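Uncharacterized protein YLR132C (Kluyveromyces marxianus, PDB 6PFQ) probably trims U6 snRNA as an exonuclease of the 2H phosphodiesterase superfamily, and binds UMP in its active site. Local coordinates at residues A[35-39]-A[40-44]; A[180-183]-A[184-188]; A[73-76]-A[77-81]; A[146-149]-A[150-154]. One frame throughout, in Å; residues are numbered along the deposited sequence.

Interaction 1 of 4, residues A[35-39]-A[40-44]; sequences AVMDT and HHRNS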
loop_
_atom_site.group_PDB
_atom_site.type_symbol
_atom_site.label_atom_id
_atom_site.label_comp_id
_atom_site.label_asym_id
_atom_site.label_seq_id
_atom_site.Cartn_x
_atom_site.Cartn_y
_atom_site.Cartn_z
ATOM N N ALA A 35 -9.290 -7.725 -18.165
ATOM C CA ALA A 35 -10.247 -8.027 -19.234
ATOM C C ALA A 35 -11.423 -7.059 -19.198
ATOM O O ALA A 35 -11.907 -6.624 -20.249
ATOM C CB ALA A 35 -10.752 -9.483 -19.116
ATOM N N VAL A 36 -11.888 -6.703 -17.999
ATOM C CA VAL A 36 -12.922 -5.677 -17.874
ATOM C C VAL A 36 -12.395 -4.303 -18.320
ATOM O O VAL A 36 -13.100 -3.550 -19.000
ATOM C CB VAL A 36 -13.466 -5.645 -16.437
ATOM C CG1 VAL A 36 -14.482 -4.532 -16.300
ATOM C CG2 VAL A 36 -14.087 -7.008 -16.057
ATOM N N MET A 37 -11.157 -3.950 -17.962
ATOM C CA MET A 37 -10.621 -2.672 -18.444
ATOM C C MET A 37 -10.578 -2.645 -19.975
ATOM O O MET A 37 -10.967 -1.653 -20.604
ATOM C CB MET A 37 -9.223 -2.395 -17.869
ATOM C CG MET A 37 -9.140 -2.410 -16.337
ATOM S SD MET A 37 -10.212 -1.154 -15.608
ATOM C CE MET A 37 -11.682 -2.140 -15.266
ATOM N N ASP A 38 -10.135 -3.738 -20.593
ATOM C CA ASP A 38 -10.095 -3.801 -22.057
ATOM C C ASP A 38 -11.476 -3.601 -22.659
ATOM O O ASP A 38 -11.645 -2.840 -23.617
ATOM C CB ASP A 38 -9.556 -5.156 -22.511
ATOM C CG ASP A 38 -8.074 -5.273 -22.357
ATOM O OD1 ASP A 38 -7.413 -4.226 -22.259
ATOM O OD2 ASP A 38 -7.564 -6.417 -22.345
ATOM N N THR A 39 -12.464 -4.342 -22.152
ATOM C CA THR A 39 -13.827 -4.226 -22.662
ATOM C C THR A 39 -14.309 -2.785 -22.641
ATOM O O THR A 39 -14.981 -2.326 -23.573
ATOM C CB THR A 39 -14.753 -5.075 -21.803
ATOM O OG1 THR A 39 -14.453 -6.447 -22.032
ATOM C CG2 THR A 39 -16.210 -4.768 -22.087
ATOM N N HIS A 40 -13.942 -2.040 -21.601
ATOM C CA HIS A 40 -14.411 -0.678 -21.435
ATOM C C HIS A 40 -13.430 0.361 -21.932
ATOM O O HIS A 40 -13.617 1.545 -21.640
ATOM C CB HIS A 40 -14.756 -0.444 -19.967
ATOM C CG HIS A 40 -15.988 -1.174 -19.541
ATOM N ND1 HIS A 40 -17.230 -0.585 -19.531
ATOM C CD2 HIS A 40 -16.175 -2.457 -19.167
ATOM C CE1 HIS A 40 -18.129 -1.470 -19.141
ATOM N NE2 HIS A 40 -17.515 -2.612 -18.905
ATOM N N HIS A 41 -12.390 -0.055 -22.667
ATOM C CA HIS A 41 -11.412 0.865 -23.252
ATOM C C HIS A 41 -10.765 1.739 -22.179
ATOM O O HIS A 41 -10.552 2.948 -22.366
ATOM C CB HIS A 41 -12.050 1.708 -24.359
ATOM C CG HIS A 41 -12.680 0.878 -25.431
ATOM N ND1 HIS A 41 -14.045 0.744 -25.565
ATOM C CD2 HIS A 41 -12.128 0.078 -26.372
ATOM C CE1 HIS A 41 -14.306 -0.078 -26.565
ATOM N NE2 HIS A 41 -13.161 -0.500 -27.066
ATOM N N ARG A 42 -10.443 1.112 -21.051
ATOM C CA ARG A 42 -9.715 1.743 -19.957
ATOM C C ARG A 42 -8.277 1.242 -19.913
ATOM O O ARG A 42 -7.969 0.153 -20.394
ATOM C CB ARG A 42 -10.366 1.445 -18.607
ATOM C CG ARG A 42 -11.829 1.803 -18.531
ATOM C CD ARG A 42 -11.994 3.135 -17.902
ATOM N NE ARG A 42 -13.388 3.476 -17.650
ATOM C CZ ARG A 42 -13.758 4.423 -16.797
ATOM N NH1 ARG A 42 -12.835 5.115 -16.117
ATOM N NH2 ARG A 42 -15.044 4.691 -16.635
ATOM N N ASN A 43 -7.408 2.034 -19.278
ATOM C CA ASN A 43 -6.043 1.587 -19.009
ATOM C C ASN A 43 -6.028 0.363 -18.091
ATOM O O ASN A 43 -6.849 0.223 -17.172
ATOM C CB ASN A 43 -5.237 2.725 -18.368
ATOM C CG ASN A 43 -4.697 3.708 -19.398
ATOM O OD1 ASN A 43 -4.867 3.510 -20.589
ATOM N ND2 ASN A 43 -4.040 4.773 -18.932
ATOM N N SER A 44 -5.099 -0.541 -18.365
ATOM C CA SER A 44 -4.895 -1.748 -17.569
ATOM C C SER A 44 -3.911 -1.541 -16.407
ATOM O O SER A 44 -3.046 -0.667 -16.424
ATOM C CB SER A 44 -4.400 -2.891 -18.463
ATOM O OG SER A 44 -5.512 -3.428 -19.171
HETATM O O HOH W 1 -6.646 -1.761 -21.299
#

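Interaction 2 of 4, residues A[180-183]-A[184-188]; sequences RNLV and ATEAS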
loop_
_atom_site.group_PDB
_atom_site.type_symbol
_atom_site.label_atom_id
_atom_site.label_comp_id
_atom_site.label_asym_id
_atom_site.label_seq_id
_atom_site.Cartn_x
_atom_site.Cartn_y
_atom_site.Cartn_z
ATOM N N ARG A 180 -13.437 3.582 -10.336
ATOM C CA ARG A 180 -13.737 2.943 -9.063
ATOM C C ARG A 180 -15.076 2.211 -9.129
ATOM O O ARG A 180 -15.200 1.062 -8.669
ATOM C CB ARG A 180 -13.776 3.986 -7.955
ATOM C CG ARG A 180 -12.370 4.524 -7.597
ATOM C CD ARG A 180 -12.511 5.817 -6.801
ATOM N NE ARG A 180 -11.242 6.167 -6.144
ATOM C CZ ARG A 180 -10.986 7.371 -5.656
ATOM N NH1 ARG A 180 -11.908 8.340 -5.803
ATOM N NH2 ARG A 180 -9.816 7.614 -5.047
ATOM N N ASN A 181 -16.091 2.850 -9.716
ATOM C CA ASN A 181 -17.386 2.176 -9.828
ATOM C C ASN A 181 -17.306 0.975 -10.755
ATOM O O ASN A 181 -17.966 -0.037 -10.519
ATOM C CB ASN A 181 -18.466 3.143 -10.337
ATOM C CG ASN A 181 -19.810 2.437 -10.585
ATOM O OD1 ASN A 181 -20.489 2.055 -9.650
ATOM N ND2 ASN A 181 -20.157 2.223 -11.848
ATOM N N LEU A 182 -16.545 1.091 -11.841
ATOM C CA LEU A 182 -16.465 0.005 -12.806
ATOM C C LEU A 182 -15.828 -1.245 -12.198
ATOM O O LEU A 182 -16.365 -2.351 -12.339
ATOM C CB LEU A 182 -15.708 0.471 -14.046
ATOM C CG LEU A 182 -15.477 -0.606 -15.099
ATOM C CD1 LEU A 182 -16.825 -1.137 -15.628
ATOM C CD2 LEU A 182 -14.549 -0.080 -16.222
ATOM N N VAL A 183 -14.682 -1.098 -11.514
ATOM C CA VAL A 183 -14.049 -2.304 -10.981
ATOM C C VAL A 183 -14.917 -2.906 -9.893
ATOM O O VAL A 183 -15.019 -4.149 -9.789
ATOM C CB VAL A 183 -12.607 -2.071 -10.480
ATOM C CG1 VAL A 183 -11.724 -1.614 -11.622
ATOM C CG2 VAL A 183 -12.535 -1.071 -9.303
ATOM N N ALA A 184 -15.625 -2.063 -9.127
ATOM C CA ALA A 184 -16.490 -2.592 -8.074
ATOM C C ALA A 184 -17.711 -3.315 -8.646
ATOM O O ALA A 184 -18.135 -4.348 -8.114
ATOM C CB ALA A 184 -16.919 -1.454 -7.143
ATOM N N THR A 185 -18.308 -2.793 -9.704
ATOM C CA THR A 185 -19.545 -3.398 -10.206
ATOM C C THR A 185 -19.296 -4.552 -11.163
ATOM O O THR A 185 -20.085 -5.510 -11.193
ATOM C CB THR A 185 -20.411 -2.358 -10.930
ATOM O OG1 THR A 185 -19.704 -1.879 -12.064
ATOM C CG2 THR A 185 -20.706 -1.189 -10.062
ATOM N N GLU A 186 -18.226 -4.494 -11.957
ATOM C CA GLU A 186 -18.039 -5.475 -13.021
ATOM C C GLU A 186 -16.803 -6.344 -12.871
ATOM O O GLU A 186 -16.658 -7.290 -13.650
ATOM C CB GLU A 186 -17.977 -4.778 -14.398
ATOM C CG GLU A 186 -19.325 -4.212 -14.857
ATOM C CD GLU A 186 -19.299 -3.699 -16.294
ATOM O OE1 GLU A 186 -18.462 -4.173 -17.093
ATOM O OE2 GLU A 186 -20.125 -2.820 -16.627
ATOM N N ALA A 187 -15.909 -6.067 -11.912
ATOM C CA ALA A 187 -14.639 -6.797 -11.834
ATOM C C ALA A 187 -14.351 -7.361 -10.442
ATOM O O ALA A 187 -13.189 -7.611 -10.107
ATOM C CB ALA A 187 -13.483 -5.899 -12.276
ATOM N N SER A 188 -15.387 -7.630 -9.651
ATOM C CA SER A 188 -15.267 -8.062 -8.255
ATOM C C SER A 188 -15.492 -9.556 -7.985
ATOM O O SER A 188 -15.427 -9.956 -6.822
ATOM C CB SER A 188 -16.270 -7.272 -7.392
ATOM O OG SER A 188 -15.869 -5.915 -7.369
#

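Interaction 3 of 4, residues A[73-76]-A[77-81]; sequences SELE and EKMGR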
loop_
_atom_site.group_PDB
_atom_site.type_symbol
_atom_site.label_atom_id
_atom_site.label_comp_id
_atom_site.label_asym_id
_atom_site.label_seq_id
_atom_site.Cartn_x
_atom_site.Cartn_y
_atom_site.Cartn_z
ATOM N N SER A 73 19.760 14.972 12.321
ATOM C CA SER A 73 19.569 14.765 13.751
ATOM C C SER A 73 18.112 14.468 14.068
ATOM O O SER A 73 17.811 13.549 14.844
ATOM C CB SER A 73 20.039 15.987 14.542
ATOM O OG SER A 73 21.424 16.225 14.370
ATOM N N GLU A 74 17.189 15.207 13.454
ATOM C CA GLU A 74 15.792 14.954 13.753
ATOM C C GLU A 74 15.365 13.593 13.198
ATOM O O GLU A 74 14.666 12.835 13.875
ATOM C CB GLU A 74 14.910 16.082 13.213
ATOM C CG GLU A 74 13.422 15.733 13.234
ATOM C CD GLU A 74 12.547 16.659 12.397
ATOM O OE1 GLU A 74 11.508 17.118 12.915
ATOM O OE2 GLU A 74 12.876 16.923 11.228
ATOM N N LEU A 75 15.837 13.241 11.998
ATOM C CA LEU A 75 15.593 11.911 11.430
ATOM C C LEU A 75 15.982 10.817 12.411
ATOM O O LEU A 75 15.194 9.915 12.699
ATOM C CB LEU A 75 16.391 11.749 10.132
ATOM C CG LEU A 75 16.510 10.386 9.441
ATOM C CD1 LEU A 75 15.362 10.110 8.512
ATOM C CD2 LEU A 75 17.816 10.346 8.655
ATOM N N GLU A 76 17.197 10.895 12.948
ATOM C CA GLU A 76 17.674 9.868 13.871
ATOM C C GLU A 76 16.925 9.910 15.200
ATOM O O GLU A 76 16.541 8.861 15.731
ATOM C CB GLU A 76 19.177 10.036 14.118
ATOM C CG GLU A 76 20.063 10.054 12.883
ATOM C CD GLU A 76 21.511 10.450 13.214
ATOM O OE1 GLU A 76 22.442 9.867 12.616
ATOM O OE2 GLU A 76 21.722 11.327 14.089
ATOM N N GLU A 77 16.689 11.107 15.744
ATOM C CA GLU A 77 15.941 11.215 16.994
ATOM C C GLU A 77 14.574 10.565 16.852
ATOM O O GLU A 77 14.175 9.733 17.676
ATOM C CB GLU A 77 15.769 12.684 17.407
ATOM C CG GLU A 77 17.007 13.398 17.900
ATOM C CD GLU A 77 17.799 12.560 18.869
ATOM O OE1 GLU A 77 18.989 12.319 18.579
ATOM O OE2 GLU A 77 17.219 12.122 19.896
ATOM N N LYS A 78 13.824 10.972 15.825
ATOM C CA LYS A 78 12.446 10.524 15.702
ATOM C C LYS A 78 12.361 9.064 15.265
ATOM O O LYS A 78 11.572 8.296 15.826
ATOM C CB LYS A 78 11.692 11.435 14.731
ATOM C CG LYS A 78 11.790 12.916 15.042
ATOM C CD LYS A 78 10.908 13.324 16.196
ATOM C CE LYS A 78 11.012 14.816 16.480
ATOM N NZ LYS A 78 10.440 15.152 17.812
ATOM N N MET A 79 13.172 8.648 14.281
ATOM C CA MET A 79 13.115 7.249 13.855
ATOM C C MET A 79 13.586 6.312 14.953
ATOM O O MET A 79 13.013 5.235 15.132
ATOM C CB MET A 79 13.916 7.004 12.577
ATOM C CG MET A 79 13.402 7.740 11.309
ATOM S SD MET A 79 11.687 7.282 10.878
ATOM C CE MET A 79 11.863 5.551 10.412
ATOM N N GLY A 80 14.624 6.694 15.702
ATOM C CA GLY A 80 15.045 5.868 16.826
ATOM C C GLY A 80 13.960 5.704 17.874
ATOM O O GLY A 80 13.706 4.595 18.351
ATOM N N ARG A 81 13.267 6.797 18.216
ATOM C CA ARG A 81 12.152 6.688 19.156
ATOM C C ARG A 81 11.058 5.788 18.589
ATOM O O ARG A 81 10.463 4.995 19.316
ATOM C CB ARG A 81 11.598 8.078 19.499
ATOM C CG ARG A 81 12.377 8.842 20.614
ATOM C CD ARG A 81 11.953 10.323 20.656
ATOM N NE ARG A 81 12.485 11.074 21.789
ATOM C CZ ARG A 81 13.651 11.725 21.780
ATOM N NH1 ARG A 81 14.413 11.715 20.693
ATOM N NH2 ARG A 81 14.057 12.389 22.861
#

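Interaction 4 of 4, residues A[146-149]-A[150-154]; sequences QPVG and LNNLH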
loop_
_atom_site.group_PDB
_atom_site.type_symbol
_atom_site.label_atom_id
_atom_site.label_comp_id
_atom_site.label_asym_id
_atom_site.label_seq_id
_atom_site.Cartn_x
_atom_site.Cartn_y
_atom_site.Cartn_z
ATOM N N GLN A 146 -0.967 13.224 1.571
ATOM C CA GLN A 146 -1.573 11.901 1.438
ATOM C C GLN A 146 -1.355 11.174 2.759
ATOM O O GLN A 146 -0.472 10.307 2.878
ATOM C CB GLN A 146 -0.992 11.114 0.271
ATOM C CG GLN A 146 -1.211 11.780 -1.062
ATOM C CD GLN A 146 -1.104 10.791 -2.172
ATOM O OE1 GLN A 146 -0.091 10.116 -2.318
ATOM N NE2 GLN A 146 -2.162 10.660 -2.939
ATOM N N PRO A 147 -2.158 11.482 3.762
ATOM C CA PRO A 147 -1.933 10.892 5.077
ATOM C C PRO A 147 -2.210 9.400 5.053
ATOM O O PRO A 147 -2.998 8.892 4.250
ATOM C CB PRO A 147 -2.937 11.627 5.964
ATOM C CG PRO A 147 -4.059 11.977 5.039
ATOM C CD PRO A 147 -3.438 12.210 3.678
ATOM N N VAL A 148 -1.494 8.686 5.909
ATOM C CA VAL A 148 -1.714 7.269 6.126
ATOM C C VAL A 148 -2.376 7.145 7.483
ATOM O O VAL A 148 -1.900 7.750 8.449
ATOM C CB VAL A 148 -0.395 6.481 6.074
ATOM C CG1 VAL A 148 -0.604 5.094 6.609
ATOM C CG2 VAL A 148 0.146 6.474 4.652
ATOM N N GLY A 149 -3.472 6.391 7.561
ATOM C CA GLY A 149 -4.144 6.246 8.836
ATOM C C GLY A 149 -5.014 5.012 8.856
ATOM O O GLY A 149 -5.165 4.321 7.849
ATOM N N LEU A 150 -5.634 4.769 10.016
ATOM C CA LEU A 150 -6.491 3.599 10.161
ATOM C C LEU A 150 -7.561 3.559 9.084
ATOM O O LEU A 150 -7.930 2.486 8.601
ATOM C CB LEU A 150 -7.170 3.586 11.542
ATOM C CG LEU A 150 -6.365 2.985 12.696
ATOM C CD1 LEU A 150 -7.121 3.135 14.029
ATOM C CD2 LEU A 150 -6.027 1.525 12.440
ATOM N N ASN A 151 -8.049 4.722 8.673
ATOM C CA ASN A 151 -9.135 4.750 7.717
ATOM C C ASN A 151 -8.717 4.300 6.332
ATOM O O ASN A 151 -9.594 3.947 5.543
ATOM C CB ASN A 151 -9.691 6.174 7.625
ATOM C CG ASN A 151 -8.693 7.141 7.004
ATOM O OD1 ASN A 151 -7.510 7.125 7.339
ATOM N ND2 ASN A 151 -9.171 7.991 6.094
ATOM N N ASN A 152 -7.414 4.304 5.993
ATOM C CA ASN A 152 -7.070 3.961 4.615
ATOM C C ASN A 152 -5.985 2.900 4.506
ATOM O O ASN A 152 -5.438 2.728 3.422
ATOM C CB ASN A 152 -6.672 5.198 3.785
ATOM C CG ASN A 152 -5.492 5.990 4.406
ATOM O OD1 ASN A 152 -4.577 5.413 5.030
ATOM N ND2 ASN A 152 -5.516 7.318 4.221
ATOM N N LEU A 153 -5.711 2.131 5.563
ATOM C CA LEU A 153 -4.750 1.036 5.421
ATOM C C LEU A 153 -5.188 0.100 4.316
ATOM O O LEU A 153 -6.350 -0.295 4.281
ATOM C CB LEU A 153 -4.622 0.231 6.715
ATOM C CG LEU A 153 -3.949 1.010 7.865
ATOM C CD1 LEU A 153 -4.095 0.155 9.163
ATOM C CD2 LEU A 153 -2.470 1.281 7.506
ATOM N N HIS A 154 -4.255 -0.283 3.437
ATOM C CA HIS A 154 -4.619 -1.123 2.296
ATOM C C HIS A 154 -3.393 -1.872 1.783
ATOM O O HIS A 154 -2.260 -1.560 2.137
ATOM C CB HIS A 154 -5.206 -0.272 1.164
ATOM C CG HIS A 154 -4.223 0.711 0.591
ATOM N ND1 HIS A 154 -3.951 1.931 1.186
ATOM C CD2 HIS A 154 -3.454 0.652 -0.528
ATOM C CE1 HIS A 154 -3.069 2.594 0.443
ATOM N NE2 HIS A 154 -2.739 1.831 -0.586
#

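Interaction 1 of 4, residues A[35-39]-A[40-44]
The carbonyl oxygen of Met37 is gripped by two backbone N-H groups of the following turn: Arg42 N sits 2.8 Å from Met37 O on a nearly straight bond (N-H...O 171°), while His40 N adds only a weak one. His40 N bonds better to Val36 O, at 3.1 Å. His41 N reaches Asp38 O at 3.0 Å from above its carbonyl plane. These Arg42-to-Met37 and His41-to-Asp38 bonds, with positive phi at His41 (57°), define the Schellman motif that ends helix 20-39. The His41 ring turns one face to Asp38 O and Thr39 O, both offset toward its rim.

The His40 ring instead meets Val36 O in plane, at the edge, with CD2 3.3 Å from that oxygen. Val36 CG1 runs alongside, 3.9 Å from His40 CD2. Because CG stands opposite the carbonyl carbon (chi1 -71°), the imidazole folds back beside Val36 and delivers NE2 to Glu186 OE1. Replacing His40 with alanine would probably leave Glu186 OE1 without this mate and open a gap beside Val36 CG1. A water donates to Asp38 OD1 and to Arg42 O and accepts from the Ser44 hydroxyl, tying the helix end to the loop after it.

Met37 packs on Leu179, Leu182 and Val183, and Arg42 bonds to Ser178 and Arg175 O, pinning the helix end to helix 169-186 just before strand 46-47.

Interaction 2 of 4, residues A[180-183]-A[184-188]
Among the polar contacts, Asn181 O accepts twice from one residue: Thr185 N at 2.9 Å and Thr185 OG1 at 3.0 Å, the two donors arriving from opposite faces of the carbonyl plane. The hydroxyl gets there because chi1 of Thr185 (63°) sets OG1 between its own N and carbonyl carbon, turned back toward the preceding turn. Ordinary helical bonds run beside it, from Ala184 N to Arg180 O and from Glu186 N to Leu182 O. The last of the series, Ala187 N to Val183 O at 3.0 Å, is more bent (138°) and comes from above the carbonyl plane, which fits Ala187 being the first residue to leave helical geometry. Ser188 OG lies near two carbonyls of this last turn, 2.9 Å from Ala184 O and 3.1 Å from Val183 O; its one proton can serve either.

The van der Waals contacts follow the same four-residue spacing. Thr185 CG2 lies 3.3 Å from Asn181 OD1, a methyl set against the amide oxygen. Leu182 CD1 touches the Glu186 carboxylate, 3.6 Å from CD and almost equally far from both oxygens, so the methyl lies against the whole group. Val183 CB and Ala187 CB make a looser apolar contact at 4.3 Å.

Of the charged groups, Arg180 pairs with Asp177 and also bonds to Val104 O, while Glu186 OE1 has His40 NE2 as its partner. Glu186 and Ala187 touch Val36 of helix 20-39, and Val183 and Ser188 touch Trp102 of strand 102-106, which places this C-terminal turn of helix 169-186 between that helix and the sheet.

Interaction 3 of 4, residues A[73-76]-A[77-81]
Glu77, whose CG packs 3.2 Å from Ser73 O one turn back, sends its carboxylate to the edge of the Arg81 guanidinium. Arg81 NH1 and Glu77 OE2 form a salt bridge of 2.9 Å in which the oxygen lies near the guanidinium plane and uses its anti lone pair, although the N-H...O angle of 142° shows a bent bond. Glu77 O is also in that plane, at the same flat group's edge. The carboxylate reaches this position because its chain bends at chi2 (-45°).

Glu74 and Lys78 are also one turn apart, but they meet through methylenes: Glu74 CG is 3.7 Å from Lys78 CG. Their charged ends stay apart, Glu74 OE1 being 5.4 Å from Lys78 NZ, and Glu74 OE2 bonds instead to Ala70 N just ahead of the helix. On the buried side Leu75 CD1 meets Met79 CG at 4.2 Å; both residues touch Phe69, Leu75 also Val209 and Met79 also Ala207.

Helix 72-88 is thus amphipathic here, with an apolar strip against strand 204-209 and ionic groups outward. The direct salt bridge joins Glu77 to Arg81, whereas the separation of Glu74 and Lys78 implies probably only a weaker, longer-range attraction.

Interaction 4 of 4, residues A[146-149]-A[150-154]
Gly149 is nearly fully extended, and the chain then folds through Leu150 and Asn151, both with helical backbone angles, into a beta turn of type I closed by Asn152 N to Gly149 O at 2.9 Å. The N-H points well at the oxygen (160°), though the nitrogen stands above the carbonyl plane. After this turn the chain enters strand 154-161.

The side chain of Asn152 reaches back across the turn and fastens it with both ends of its amide. OD1 accepts from Gly149 N at 2.9 Å on an almost straight bond (168°), and ND2 donates to Pro147 O at 3.0 Å from a direction tilted from that carbonyl plane. With one end accepting and the other donating, the amide cannot flip without losing both bonds. Its chi1 of 57° places the group between the backbone N and carbonyl carbon, facing segment 146-149. A leucine at Asn152 would lack both polar ends and would probably leave Gly149 N and Pro147 O without these mates, freeing the segment to shift. Next along the chain, Leu153 CG lies 3.5 Å from Gly149 O, and Val148 CG1 touches Leu153 CD2 at 4.3 Å.

His154 ND1 donates to Asn152 O at 2.8 Å, the oxygen lying in the ring plane, which fixes the imidazole's rotation. Asn152, His154 and Ser156 bind UMP, and His154 and Ser156 form one of the two His-x-Ser motifs characteristic of 2H phosphodiesterases.

How the interactions relate
Interactions 1 and 2 are the only pair that touch. Their centres are 11 Å apart, and His40 NE2 to Glu186 OE1 at 2.6 Å, a probable hydrogen bond, joins the ends of helices 20-39 and 169-186, with Met37 CE 3.7 Å from Leu182 CD2. Interaction 4 holds Asn152 and His154 of the UMP site, to which His60, Ser62 and Ser156 also belong; the side chain of Val148 lies about 4 Å from that of Ser62. Interaction 2 comes to about 9 Å of interaction 4 between nearest atoms, and interaction 3 to about 13 Å. Interactions 1 and 3, with centres about 45 Å apart, lie on opposite sides of the chain's centre.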